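Local atomic coordinates of aminoglycoside phosphotransferase (Streptomyces rimosus, PDB entry 6FUC), a protein that probably transfers phosphate from ATP to the 3''-hydroxyl of streptomycin, a modification that makes bacteria resistant to this aminoglycoside. Residues D58-L63 / I208-L213; Q66-P71 / V114-E119; A51-E56 / A83-S88. All coordinates share one frame; numbering follows the deposited sequence. Where two conformers were deposited one is given.

Interaction 1 of 3, residues D58-L63 / I208-L213; sequences DRVSWL and IDLGRL
The carbonyl oxygen of Leu213 receives the NE-H of Arg59, with NE to O at 2.8 Å. The acceptor is used through a lone pair in its carbonyl plane, and the N-H...O angle is 143°. The oxygen lies tilted, 23° out of the guanidinium plane. This joins helix 50-63, the likely counterpart of the kinase C helix, to the loop after strand 204-207. In the protein-kinase-like fold that loop is consistent with the DFG region, with Asp209-Leu210-Gly211 at the motif's place. Water 1 accepts from Arg59 NH2 at 2.8 Å and lies beside the same Leu213 carbonyl. Arg59 NH1 hydrogen-bonds back to Ala55 O of its own helix. CG of Arg59 sits beside the backbone N (chi1 -77°), and the chain runs extended from there across the type I turn of Leu210 to Leu213. Its CD reaches two carbonyls of that turn, at 3.3 Å from Leu210 O and 3.4 Å from Gly211 O. The leucines of the loop face the same helix. Leu213 was modelled in two conformers; in one its CD2 comes near Trp62 CZ3 and its CD1 near Leu63 CD1, so these two contacts are less certain. Leu63 and Leu210 cross at about a right angle, with Leu63 CD2 3.8 Å from Leu210 CD1. Val60 CG2 approaches the same Leu210 CD1 to 4.3 Å.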
loop_
_atom_site.group_PDB
_atom_site.type_symbol
_atom_site.label_atom_id
_atom_site.label_comp_id
_atom_site.label_asym_id
_atom_site.label_seq_id
_atom_site.Cartn_x
_atom_site.Cartn_y
_atom_site.Cartn_z
ATOM N N ASP A 58 10.796 0.073 -10.051
ATOM C CA ASP A 58 11.587 1.270 -9.863
ATOM C C ASP A 58 11.465 1.853 -8.450
ATOM O O ASP A 58 12.445 2.348 -7.884
ATOM C CB ASP A 58 11.225 2.301 -10.923
ATOM C CG ASP A 58 11.563 1.902 -12.339
ATOM O OD1 ASP A 58 12.390 0.965 -12.557
ATOM O OD2 ASP A 58 11.022 2.557 -13.260
ATOM N N ARG A 59 10.257 1.789 -7.895
ATOM C CA ARG A 59 10.025 2.257 -6.522
ATOM C C ARG A 59 10.798 1.415 -5.518
ATOM O O ARG A 59 11.429 1.937 -4.597
ATOM C CB ARG A 59 8.551 2.252 -6.249
ATOM C CG ARG A 59 7.859 3.456 -6.905
ATOM C CD ARG A 59 6.370 3.228 -7.080
ATOM N NE ARG A 59 5.644 4.447 -7.428
ATOM C CZ ARG A 59 5.623 4.908 -8.660
ATOM N NH1 ARG A 59 6.259 4.316 -9.664
ATOM N NH2 ARG A 59 5.021 6.084 -8.892
ATOM N N VAL A 60 10.763 0.086 -5.678
ATOM C CA VAL A 60 11.458 -0.792 -4.728
ATOM C C VAL A 60 12.962 -0.524 -4.821
ATOM O O VAL A 60 13.661 -0.372 -3.804
ATOM C CB VAL A 60 11.158 -2.272 -5.045
ATOM C CG1 VAL A 60 11.989 -3.194 -4.170
ATOM C CG2 VAL A 60 9.662 -2.586 -4.903
ATOM N N SER A 61 13.483 -0.507 -6.084
ATOM C CA SER A 61 14.897 -0.272 -6.230
ATOM C C SER A 61 15.342 1.079 -5.712
ATOM O O SER A 61 16.382 1.212 -5.071
ATOM C CB SER A 61 15.253 -0.459 -7.680
ATOM O OG SER A 61 16.417 -0.092 -7.945
ATOM N N TRP A 62 14.569 2.133 -5.974
ATOM C CA TRP A 62 14.917 3.444 -5.458
ATOM C C TRP A 62 14.886 3.452 -3.931
ATOM O O TRP A 62 15.797 4.010 -3.287
ATOM C CB TRP A 62 14.016 4.523 -6.044
ATOM C CG TRP A 62 14.292 5.874 -5.519
ATOM C CD1 TRP A 62 15.292 6.726 -5.894
ATOM C CD2 TRP A 62 13.604 6.559 -4.447
ATOM N NE1 TRP A 62 15.245 7.871 -5.167
ATOM C CE2 TRP A 62 14.204 7.815 -4.283
ATOM C CE3 TRP A 62 12.502 6.238 -3.665
ATOM C CZ2 TRP A 62 13.728 8.741 -3.357
ATOM C CZ3 TRP A 62 12.053 7.154 -2.719
ATOM C CH2 TRP A 62 12.679 8.363 -2.595
ATOM N N LEU A 63 13.853 2.865 -3.348
ATOM C CA LEU A 63 13.761 2.906 -1.871
ATOM C C LEU A 63 14.925 2.222 -1.227
ATOM O O LEU A 63 15.346 2.613 -0.116
ATOM C CB LEU A 63 12.429 2.332 -1.380
ATOM C CG LEU A 63 12.094 2.654 0.070
ATOM C CD1 LEU A 63 11.764 4.118 0.266
ATOM C CD2 LEU A 63 10.963 1.811 0.558
ATOM N N ILE A 208 6.304 -3.470 2.503
ATOM C CA ILE A 208 6.162 -4.189 1.261
ATOM C C ILE A 208 5.076 -3.537 0.388
ATOM O O ILE A 208 4.404 -2.610 0.840
ATOM C CB ILE A 208 5.872 -5.685 1.495
ATOM C CG1 ILE A 208 4.521 -5.894 2.201
ATOM C CG2 ILE A 208 7.010 -6.366 2.220
ATOM C CD1 ILE A 208 3.977 -7.298 2.078
ATOM N N ASP A 209 4.928 -4.029 -0.823
ATOM C CA ASP A 209 3.842 -3.613 -1.722
ATOM C C ASP A 209 3.874 -2.098 -1.966
ATOM O O ASP A 209 2.940 -1.338 -1.714
ATOM C CB ASP A 209 2.497 -4.167 -1.294
ATOM C CG ASP A 209 2.460 -5.716 -1.523
ATOM O OD1 ASP A 209 3.305 -6.291 -2.232
ATOM O OD2 ASP A 209 1.587 -6.373 -0.931
ATOM N N LEU A 210 5.033 -1.701 -2.547
ATOM C CA LEU A 210 5.432 -0.306 -2.737
ATOM C C LEU A 210 5.069 0.292 -4.056
ATOM O O LEU A 210 5.574 1.345 -4.436
ATOM C CB LEU A 210 6.942 -0.215 -2.478
ATOM C CG LEU A 210 7.393 -0.514 -1.076
ATOM C CD1 LEU A 210 8.838 -0.904 -0.996
ATOM C CD2 LEU A 210 7.133 0.658 -0.179
ATOM N N GLY A 211 4.140 -0.343 -4.790
ATOM C CA GLY A 211 3.821 0.081 -6.126
ATOM C C GLY A 211 3.198 1.439 -6.294
ATOM O O GLY A 211 3.183 1.970 -7.402
ATOM N N ARG A 212 2.684 2.044 -5.204
ATOM C CA ARG A 212 2.122 3.396 -5.202
ATOM C C ARG A 212 2.999 4.397 -4.481
ATOM O O ARG A 212 2.532 5.519 -4.239
ATOM C CB ARG A 212 0.689 3.383 -4.669
ATOM C CG ARG A 212 -0.257 2.722 -5.609
ATOM C CD ARG A 212 -1.689 2.742 -5.051
ATOM N NE ARG A 212 -2.620 2.286 -6.050
ATOM C CZ ARG A 212 -3.916 2.591 -6.022
ATOM N NH1 ARG A 212 -4.423 3.267 -5.032
ATOM N NH2 ARG A 212 -4.697 2.180 -7.011
ATOM N N LEU A 213 4.210 4.060 -4.132
ATOM C CA LEU A 213 5.094 4.978 -3.393
ATOM C C LEU A 213 5.199 6.302 -4.157
ATOM O O LEU A 213 5.331 6.336 -5.386
ATOM C CB LEU A 213 6.443 4.315 -3.258
ATOM C CG LEU A 213 7.524 5.135 -2.587
ATOM C CD1 LEU A 213 8.316 4.407 -1.522
ATOM C CD2 LEU A 213 8.280 5.961 -3.447
HETATM O O HOH W 1 2.688 6.422 -7.291
#

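Interaction 2 of 3, residues Q66-P71 / V114-E119; sequences QDIPGP and VRRLHE
Arg116 grips the carbonyl oxygen of Asp67 end-on with both terminal nitrogens. NH2 stands 2.9 Å from Asp67 O and NH1 stands 3.0 Å from the same atom. The oxygen lies practically in the guanidinium plane, and the N-H...O angles are 149° and 141°. NH2 also makes a salt bridge with the Asp67 carboxylate, OD2 to NH2 3.4 Å. This one is looser, and the two flat groups are turned 78° against each other. A bend at chi3 of Arg116 turns the guanidinium to the loop. Arg116 has two deposited conformers, and these bonds belong to one of them. Residues 66-71 connect helix 50-63 to strand 73-79, as the loop between the C helix and the fourth strand does in protein kinases. Residues 114-119 span the last turn of helix 100-117 and the start of the loop beyond it. This helix probably corresponds to the kinase E helix of the C-terminal lobe. The contact therefore ties the loop at the back of the small lobe to the large lobe. Beneath the charged group the contact becomes apolar. Ile68 slides past Arg116 in the opposite direction, and its CD1 approaches NH1 to 3.5 Å. The same methyl lies 3.8 Å from Leu117 CA. Ile68 CG2 meets Leu117 CD1 at 4.2 Å, their side chains crossing at about a right angle. Leu63 touches both Ile68 and Leu117, and Phe207 also packs on Ile68.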
loop_
_atom_site.group_PDB
_atom_site.type_symbol
_atom_site.label_atom_id
_atom_site.label_comp_id
_atom_site.label_asym_id
_atom_site.label_seq_id
_atom_site.Cartn_x
_atom_site.Cartn_y
_atom_site.Cartn_z
ATOM N N GLN A 66 17.489 4.660 0.009
ATOM C CA GLN A 66 16.956 5.710 0.859
ATOM C C GLN A 66 17.005 5.406 2.359
ATOM O O GLN A 66 16.457 6.137 3.164
ATOM C CB GLN A 66 15.549 6.091 0.462
ATOM C CG GLN A 66 15.455 6.582 -0.975
ATOM C CD GLN A 66 16.254 7.857 -1.156
ATOM O OE1 GLN A 66 15.968 8.852 -0.474
ATOM N NE2 GLN A 66 17.214 7.846 -2.054
ATOM N N ASP A 67 17.617 4.292 2.700
ATOM C CA ASP A 67 17.685 3.888 4.137
ATOM C C ASP A 67 16.338 3.718 4.795
ATOM O O ASP A 67 16.152 4.120 5.961
ATOM C CB ASP A 67 18.613 4.767 4.953
ATOM C CG ASP A 67 19.026 4.151 6.229
ATOM O OD1 ASP A 67 19.129 2.918 6.367
ATOM O OD2 ASP A 67 19.325 4.921 7.140
ATOM N N ILE A 68 15.379 3.176 4.063
ATOM C CA ILE A 68 14.056 2.812 4.564
ATOM C C ILE A 68 13.921 1.323 4.337
ATOM O O ILE A 68 14.136 0.857 3.210
ATOM C CB ILE A 68 12.922 3.532 3.815
ATOM C CG1 ILE A 68 13.044 5.050 3.897
ATOM C CG2 ILE A 68 11.568 3.076 4.323
ATOM C CD1 ILE A 68 13.012 5.650 5.274
ATOM N N PRO A 69 13.575 0.520 5.347
ATOM C CA PRO A 69 13.619 -0.916 5.161
ATOM C C PRO A 69 12.478 -1.421 4.273
ATOM O O PRO A 69 11.314 -1.084 4.424
ATOM C CB PRO A 69 13.475 -1.445 6.596
ATOM C CG PRO A 69 12.699 -0.372 7.328
ATOM C CD PRO A 69 13.252 0.890 6.740
ATOM N N GLY A 70 12.848 -2.292 3.344
ATOM C CA GLY A 70 11.928 -2.794 2.325
ATOM C C GLY A 70 12.596 -3.930 1.565
ATOM O O GLY A 70 13.690 -4.365 1.878
ATOM N N PRO A 71 11.919 -4.448 0.553
ATOM C CA PRO A 71 12.445 -5.542 -0.264
ATOM C C PRO A 71 13.603 -5.084 -1.129
ATOM O O PRO A 71 13.817 -3.872 -1.330
ATOM C CB PRO A 71 11.256 -5.955 -1.108
ATOM C CG PRO A 71 10.100 -5.183 -0.673
ATOM C CD PRO A 71 10.622 -3.988 0.057
ATOM N N VAL A 114 7.206 5.089 9.951
ATOM C CA VAL A 114 6.419 5.883 8.969
ATOM C C VAL A 114 6.949 7.310 8.951
ATOM O O VAL A 114 7.107 7.902 7.881
ATOM C CB VAL A 114 4.951 5.743 9.250
ATOM C CG1 VAL A 114 4.148 6.683 8.335
ATOM C CG2 VAL A 114 4.512 4.337 9.066
ATOM N N ARG A 115 7.255 7.875 10.107
ATOM C CA ARG A 115 7.800 9.216 10.164
ATOM C C ARG A 115 9.102 9.261 9.367
ATOM O O ARG A 115 9.367 10.234 8.606
ATOM C CB ARG A 115 8.024 9.656 11.615
ATOM C CG ARG A 115 8.667 11.019 11.670
ATOM C CD ARG A 115 8.946 11.531 13.043
ATOM N NE ARG A 115 9.676 10.653 13.935
ATOM C CZ ARG A 115 10.956 10.265 13.847
ATOM N NH1 ARG A 115 11.770 10.620 12.844
ATOM N NH2 ARG A 115 11.440 9.477 14.800
ATOM N N ARG A 116 9.966 8.275 9.524
ATOM C CA ARG A 116 11.225 8.278 8.777
ATOM C C ARG A 116 10.974 8.270 7.270
ATOM O O ARG A 116 11.611 9.022 6.520
ATOM C CB ARG A 116 12.121 7.111 9.180
ATOM C CG ARG A 116 12.665 7.249 10.577
ATOM C CD ARG A 116 13.563 6.013 10.896
ATOM N NE ARG A 116 14.826 6.036 10.071
ATOM C CZ ARG A 116 15.133 5.354 8.948
ATOM N NH1 ARG A 116 14.319 4.448 8.325
ATOM N NH2 ARG A 116 16.300 5.646 8.419
ATOM N N LEU A 117 10.041 7.444 6.807
ATOM C CA LEU A 117 9.697 7.439 5.393
ATOM C C LEU A 117 9.189 8.808 4.949
ATOM O O LEU A 117 9.608 9.366 3.902
ATOM C CB LEU A 117 8.678 6.361 5.114
ATOM C CG LEU A 117 8.059 6.312 3.741
ATOM C CD1 LEU A 117 9.081 6.017 2.654
ATOM C CD2 LEU A 117 6.956 5.271 3.708
ATOM N N HIS A 118 8.290 9.368 5.771
ATOM C CA HIS A 118 7.713 10.656 5.528
ATOM C C HIS A 118 8.699 11.861 5.770
ATOM O O HIS A 118 8.299 13.043 5.723
ATOM C CB HIS A 118 6.487 10.880 6.378
ATOM C CG HIS A 118 5.299 10.041 6.003
ATOM N ND1 HIS A 118 4.070 10.263 6.566
ATOM C CD2 HIS A 118 5.127 9.046 5.102
ATOM C CE1 HIS A 118 3.197 9.426 6.052
ATOM N NE2 HIS A 118 3.819 8.644 5.164
ATOM N N GLU A 119 9.892 11.599 6.104
ATOM C CA GLU A 119 10.919 12.615 6.187
ATOM C C GLU A 119 11.850 12.580 5.013
ATOM O O GLU A 119 12.658 13.515 4.890
ATOM C CB GLU A 119 11.681 12.505 7.529
ATOM C CG GLU A 119 10.793 13.085 8.631
ATOM C CD GLU A 119 11.413 12.999 10.000
ATOM O OE1 GLU A 119 12.463 12.396 10.173
ATOM O OE2 GLU A 119 10.824 13.499 10.953
#

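Interaction 3 of 3, residues A51-E56 / A83-S88; sequences AALEAE and AGLLTS
Leu53 leaves helix 50-63 with its CB directed at strand 82-88. Its CG is anti to the backbone N (chi1 -166°), and this atom comes 4.0 Å from Leu85 CB. The chain then forks. The two side chains cross at a slant, and CD1 of Leu53 lies 4.1 Å from Leu85 CD2. CD2 reaches over the strand backbone, 3.6 Å from Ala83 O and 3.8 Å from Leu85 N. It also touches Ala83 CB at 4.1 Å, so one methyl fits between the side chains of Ala83 and Leu85. One helical turn later, Glu56 lays its aliphatic part on Leu85, with CG 3.9 Å from Leu85 CD2. Its carboxylate goes elsewhere: OE1 makes a salt bridge with Lys43 of strand 40-45. That pair, outside the two segments, probably corresponds to the C-helix to third-strand ion pair of active protein kinases. No hydrogen bond joins the two segments. The segment axes run nearly parallel, 17° apart, with a closest approach of 8.9 Å. Helix 50-63 thus lies against the five-stranded antiparallel sheet of the N-terminal lobe, where strand 82-88 runs between strands 40-45 and 73-79, and Leu53 also touches Val45 and Trp76 on those two neighbours.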
loop_
_atom_site.group_PDB
_atom_site.type_symbol
_atom_site.label_atom_id
_atom_site.label_comp_id
_atom_site.label_asym_id
_atom_site.label_seq_id
_atom_site.Cartn_x
_atom_site.Cartn_y
_atom_site.Cartn_z
ATOM N N ALA A 51 3.635 -1.641 -17.494
ATOM C CA ALA A 51 4.166 -0.341 -17.058
ATOM C C ALA A 51 3.930 -0.145 -15.574
ATOM O O ALA A 51 4.801 0.412 -14.918
ATOM C CB ALA A 51 3.538 0.777 -17.870
ATOM N N ALA A 52 2.794 -0.582 -15.040
ATOM C CA ALA A 52 2.542 -0.452 -13.579
ATOM C C ALA A 52 3.525 -1.318 -12.796
ATOM O O ALA A 52 4.001 -0.920 -11.735
ATOM C CB ALA A 52 1.127 -0.871 -13.240
ATOM N N LEU A 53 3.872 -2.513 -13.336
ATOM C CA LEU A 53 4.825 -3.373 -12.579
ATOM C C LEU A 53 6.265 -2.762 -12.683
ATOM O O LEU A 53 7.003 -2.837 -11.725
ATOM C CB LEU A 53 4.746 -4.780 -13.069
ATOM C CG LEU A 53 5.411 -5.790 -12.154
ATOM C CD1 LEU A 53 4.732 -5.914 -10.802
ATOM C CD2 LEU A 53 5.585 -7.136 -12.856
ATOM N N GLU A 54 6.620 -2.240 -13.859
ATOM C CA GLU A 54 7.908 -1.582 -13.984
ATOM C C GLU A 54 8.004 -0.403 -13.004
ATOM O O GLU A 54 9.058 -0.158 -12.417
ATOM C CB GLU A 54 8.149 -1.105 -15.390
ATOM C CG GLU A 54 9.595 -0.798 -15.675
ATOM C CD GLU A 54 9.821 -0.495 -17.135
ATOM O OE1 GLU A 54 9.123 -1.052 -18.043
ATOM O OE2 GLU A 54 10.732 0.294 -17.425
ATOM N N ALA A 55 6.904 0.325 -12.892
ATOM C CA ALA A 55 6.795 1.416 -11.896
ATOM C C ALA A 55 7.066 0.948 -10.464
ATOM O O ALA A 55 7.766 1.623 -9.701
ATOM C CB ALA A 55 5.411 2.104 -12.001
ATOM N N GLU A 56 6.513 -0.216 -10.127
ATOM C CA GLU A 56 6.764 -0.808 -8.828
ATOM C C GLU A 56 8.227 -1.207 -8.678
ATOM O O GLU A 56 8.834 -0.947 -7.635
ATOM C CB GLU A 56 5.813 -1.998 -8.607
ATOM C CG GLU A 56 6.052 -2.658 -7.274
ATOM C CD GLU A 56 4.978 -3.663 -6.871
ATOM O OE1 GLU A 56 3.859 -3.596 -7.443
ATOM O OE2 GLU A 56 5.259 -4.433 -5.926
ATOM N N ALA A 83 5.029 -9.667 -17.511
ATOM C CA ALA A 83 6.286 -9.399 -16.784
ATOM C C ALA A 83 6.184 -9.974 -15.378
ATOM O O ALA A 83 5.083 -10.145 -14.808
ATOM C CB ALA A 83 6.627 -7.907 -16.722
ATOM N N GLY A 84 7.365 -10.263 -14.837
ATOM C CA GLY A 84 7.525 -10.719 -13.453
ATOM C C GLY A 84 8.570 -9.934 -12.758
ATOM O O GLY A 84 9.658 -9.695 -13.274
ATOM N N LEU A 85 8.230 -9.535 -11.526
ATOM C CA LEU A 85 9.107 -8.784 -10.647
ATOM C C LEU A 85 9.422 -9.663 -9.445
ATOM O O LEU A 85 8.517 -9.977 -8.655
ATOM C CB LEU A 85 8.414 -7.497 -10.200
ATOM C CG LEU A 85 9.071 -6.688 -9.141
ATOM C CD1 LEU A 85 10.481 -6.307 -9.510
ATOM C CD2 LEU A 85 8.243 -5.455 -8.769
ATOM N N LEU A 86 10.679 -10.074 -9.320
ATOM C CA LEU A 86 11.098 -10.973 -8.236
ATOM C C LEU A 86 11.773 -10.129 -7.167
ATOM O O LEU A 86 12.665 -9.333 -7.475
ATOM C CB LEU A 86 12.055 -12.051 -8.757
ATOM C CG LEU A 86 11.486 -13.143 -9.615
ATOM C CD1 LEU A 86 10.950 -12.678 -10.934
ATOM C CD2 LEU A 86 12.514 -14.221 -9.846
ATOM N N THR A 87 11.341 -10.274 -5.887
ATOM C CA THR A 87 11.869 -9.524 -4.794
ATOM C C THR A 87 12.194 -10.424 -3.593
ATOM O O THR A 87 11.661 -11.517 -3.445
ATOM C CB THR A 87 10.866 -8.418 -4.355
ATOM O OG1 THR A 87 9.582 -9.027 -4.082
ATOM C CG2 THR A 87 10.712 -7.303 -5.422
ATOM N N SER A 88 13.071 -9.907 -2.737
ATOM C CA SER A 88 13.375 -10.603 -1.487
ATOM C C SER A 88 12.167 -10.468 -0.519
ATOM O O SER A 88 11.537 -9.428 -0.397
ATOM C CB SER A 88 14.648 -10.079 -0.885
ATOM O OG SER A 88 14.548 -8.692 -0.625
#

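How the interactions relate
Helix 50-63 serves interactions 1 and 3, and interaction 2 begins in the loop that follows it. Interaction 3 is buried and has no hydrogen bond across it; carbon atoms do nearly all the touching. Interactions 1 and 2 are partly buried, and each combines an apolar patch with an arginine that holds a backbone carbonyl; the patch is mostly leucine in interaction 1 and Ile68 against Leu117 in interaction 2. The arginine of interaction 1 comes from the helix, while that of interaction 2 comes from the large lobe and lies exposed. The contacts meet. Leu63 CD1 packs on Ile68 CB at 3.8 Å, Gly211 CA on Glu56 CG at 3.7 Å, and Pro71 reaches both Leu210 and Thr87.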